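Local coordinates for uncharacterized protein 4E10_S0_1Z6NA_001 (T18) (Artificial gene, PDB 3LEF), which displays the 4E10 epitope of HIV on a computationally designed thioredoxin-like scaffold, intended as an immunogen to induce epitope-specific antibodies, at residues 128-133 and 144-149. Numbering follows the deposited sequence.
Sequences VERPQA and AYLWGG
Y145 reaches out from the last turn of helix 139-146 and meets R130 and P131, in the loop between strand 123-128 and helix 132-135. Its CG stands anti to the backbone N (chi1 161°), which carries the ring across to that loop. P131 CD packs against the ring carbon Y145 CE1 at 3.7 Å. R130 comes from the same side of the ring plane, nearer CE2 and the hydroxyl end. There Y145 CE2 lies 3.7 Å from R130 NE, and Y145 OH lies 3.6 Å from R130 CG. The arginine chain runs extended from CG to NE and crosses the tyrosine side chain at about a right angle. Its guanidinium plane is turned 56° from the ring plane, so the two groups do not stack. No hydrogen bond joins the two segments. Instead, D68 of helix 67-82 serves both side chains: its OD1 accepts a hydrogen bond from Y145 OH and forms a salt bridge with R130 NE. This shared carboxylate probably helps to fix the tyrosine and the arginine side by side. N72 adds a weak hydrogen bond to Y145 OH.

L146 makes a looser contact, with its CD1 4.4 Å from R130 NH1. It also touches I71 of helix 67-82, as does Y145. Beyond it, the chain leaves the helix at G148, which has positive phi. G148 N bonds to Y145 O at 2.8 Å, and G149 N bonds to A144 O at the same length. On the facing segment, P131 takes the N-cap position of helix 132-135. The contact thus joins a helix C-terminus closed by a Schellman motif to the loop leaving an outermost strand of the four-stranded mixed sheet, in a thioredoxin-like fold.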
ATOM      1  N   VAL A 128     -10.924   7.831  13.114  1.00 63.34           N
ATOM      2  CA  VAL A 128     -10.162   8.488  12.070  1.00 62.97           C
ATOM      3  C   VAL A 128      -8.931   9.171  12.640  1.00 62.51           C
ATOM      4  O   VAL A 128      -9.031  10.116  13.418  1.00 62.23           O
ATOM      5  CB  VAL A 128     -11.019   9.514  11.328  1.00 63.43           C
ATOM      6  CG1 VAL A 128     -10.202  10.177  10.219  1.00 63.76           C
ATOM      7  CG2 VAL A 128     -12.265   8.842  10.762  1.00 63.79           C
ATOM      8  N   GLU A 129      -7.776   8.629  12.271  1.00 62.42           N
ATOM      9  CA  GLU A 129      -6.469   9.202  12.554  1.00 62.52           C
ATOM     10  C   GLU A 129      -6.075   9.068  14.020  1.00 62.28           C
ATOM     11  O   GLU A 129      -5.055   8.448  14.324  1.00 62.54           O
ATOM     12  CB  GLU A 129      -6.388  10.656  12.071  1.00 62.72           C
ATOM     13  CG  GLU A 129      -4.960  11.136  11.808  1.00 63.89           C
ATOM     14  CD  GLU A 129      -4.879  12.564  11.278  1.00 65.06           C
ATOM     15  OE1 GLU A 129      -5.807  13.361  11.534  1.00 68.30           O
ATOM     16  OE2 GLU A 129      -3.872  12.898  10.608  1.00 68.13           O
ATOM     17  N   ARG A 130      -6.884   9.624  14.925  1.00 62.23           N
ATOM     18  CA  ARG A 130      -6.578   9.615  16.362  1.00 62.07           C
ATOM     19  C   ARG A 130      -7.788   9.442  17.279  1.00 62.23           C
ATOM     20  O   ARG A 130      -8.928   9.691  16.883  1.00 61.85           O
ATOM     21  CB  ARG A 130      -5.928  10.930  16.750  1.00 61.85           C
ATOM     22  CG  ARG A 130      -4.573  11.118  16.176  1.00 62.72           C
ATOM     23  CD  ARG A 130      -4.168  12.594  16.128  1.00 60.12           C
ATOM     24  NE  ARG A 130      -2.827  12.676  15.580  1.00 59.40           N
ATOM     25  CZ  ARG A 130      -2.073  13.760  15.561  1.00 60.05           C
ATOM     26  NH1 ARG A 130      -0.859  13.682  15.041  1.00 61.21           N
ATOM     27  NH2 ARG A 130      -2.523  14.912  16.048  1.00 61.04           N
ATOM     28  N   PRO A 131      -7.529   9.041  18.534  1.00 62.53           N
ATOM     29  CA  PRO A 131      -8.614   8.925  19.497  1.00 62.94           C
ATOM     30  C   PRO A 131      -9.295  10.261  19.715  1.00 62.60           C
ATOM     31  O   PRO A 131      -8.647  11.311  19.629  1.00 63.15           O
ATOM     32  CB  PRO A 131      -7.907   8.447  20.773  1.00 63.25           C
ATOM     33  CG  PRO A 131      -6.627   7.816  20.286  1.00 63.01           C
ATOM     34  CD  PRO A 131      -6.233   8.643  19.114  1.00 62.19           C
ATOM     35  N   GLN A 132     -10.593  10.231  19.986  1.00 62.49           N
ATOM     36  CA  GLN A 132     -11.365  11.474  20.130  1.00 62.18           C
ATOM     37  C   GLN A 132     -10.852  12.360  21.281  1.00 61.80           C
ATOM     38  O   GLN A 132     -10.908  13.604  21.196  1.00 62.03           O
ATOM     39  CB  GLN A 132     -12.857  11.152  20.301  1.00 62.41           C
ATOM     40  CG  GLN A 132     -13.807  12.324  20.065  1.00 63.63           C
ATOM     41  CD  GLN A 132     -13.838  12.811  18.617  1.00 64.71           C
ATOM     42  OE1 GLN A 132     -13.445  13.940  18.320  1.00 67.26           O
ATOM     43  NE2 GLN A 132     -14.325  11.971  17.722  1.00 64.32           N
ATOM     44  N   ALA A 133     -10.345  11.754  22.352  1.00 61.09           N
ATOM     45  CA  ALA A 133      -9.805  12.554  23.462  1.00 61.53           C
ATOM     46  C   ALA A 133      -8.508  13.278  23.045  1.00 61.74           C
ATOM     47  O   ALA A 133      -8.146  14.303  23.623  1.00 61.80           O
ATOM     48  CB  ALA A 133      -9.581  11.695  24.708  1.00 60.63           C
ATOM     49  N   ALA A 144       1.656  13.584  24.533  1.00 76.11           N
ATOM     50  CA  ALA A 144       1.513  12.334  25.320  1.00 76.57           C
ATOM     51  C   ALA A 144       1.050  11.162  24.464  1.00 74.97           C
ATOM     52  O   ALA A 144       1.492  10.028  24.643  1.00 76.71           O
ATOM     53  CB  ALA A 144       0.535  12.548  26.489  1.00 76.87           C
ATOM     54  N   TYR A 145       0.134  11.435  23.545  1.00 74.14           N
ATOM     55  CA  TYR A 145      -0.302  10.454  22.535  1.00 72.74           C
ATOM     56  C   TYR A 145       0.857   9.918  21.672  1.00 72.90           C
ATOM     57  O   TYR A 145       1.007   8.709  21.478  1.00 72.76           O
ATOM     58  CB  TYR A 145      -1.359  11.105  21.630  1.00 72.13           C
ATOM     59  CG  TYR A 145      -1.582  10.415  20.295  1.00 71.84           C
ATOM     60  CD1 TYR A 145      -2.340   9.267  20.210  1.00 68.32           C
ATOM     61  CD2 TYR A 145      -1.041  10.928  19.126  1.00 70.43           C
ATOM     62  CE1 TYR A 145      -2.541   8.627  18.994  1.00 70.64           C
ATOM     63  CE2 TYR A 145      -1.232  10.312  17.920  1.00 69.57           C
ATOM     64  CZ  TYR A 145      -1.992   9.153  17.856  1.00 71.11           C
ATOM     65  OH  TYR A 145      -2.191   8.524  16.660  1.00 70.50           O
ATOM     66  N   LEU A 146       1.674  10.815  21.140  1.00 73.55           N
ATOM     67  CA  LEU A 146       2.802  10.398  20.289  1.00 74.34           C
ATOM     68  C   LEU A 146       3.814   9.582  21.083  1.00 75.10           C
ATOM     69  O   LEU A 146       4.591   8.794  20.525  1.00 75.43           O
ATOM     70  CB  LEU A 146       3.478  11.617  19.662  1.00 73.92           C
ATOM     71  CG  LEU A 146       3.218  11.977  18.191  1.00 74.89           C
ATOM     72  CD1 LEU A 146       1.883  11.479  17.637  1.00 74.44           C
ATOM     73  CD2 LEU A 146       3.386  13.493  18.008  1.00 72.61           C
ATOM     74  N   TRP A 147       3.788   9.776  22.398  1.00 76.00           N
ATOM     75  CA  TRP A 147       4.624   9.011  23.315  1.00 76.47           C
ATOM     76  C   TRP A 147       3.961   7.691  23.705  1.00 76.11           C
ATOM     77  O   TRP A 147       4.575   6.870  24.364  1.00 78.38           O
ATOM     78  CB  TRP A 147       4.964   9.853  24.561  1.00 77.22           C
ATOM     79  N   GLY A 148       2.721   7.475  23.269  1.00 74.74           N
ATOM     80  CA  GLY A 148       1.994   6.246  23.547  1.00 72.31           C
ATOM     81  C   GLY A 148       1.164   6.241  24.818  1.00 71.47           C
ATOM     82  O   GLY A 148       0.886   5.187  25.371  1.00 71.90           O
ATOM     83  N   GLY A 149       0.754   7.415  25.284  1.00 71.74           N
ATOM     84  CA  GLY A 149       0.003   7.537  26.538  1.00 71.35           C
ATOM     85  C   GLY A 149      -1.506   7.536  26.354  1.00 71.12           C
ATOM     86  O   GLY A 149      -2.251   7.780  27.306  1.00 70.16           O
TER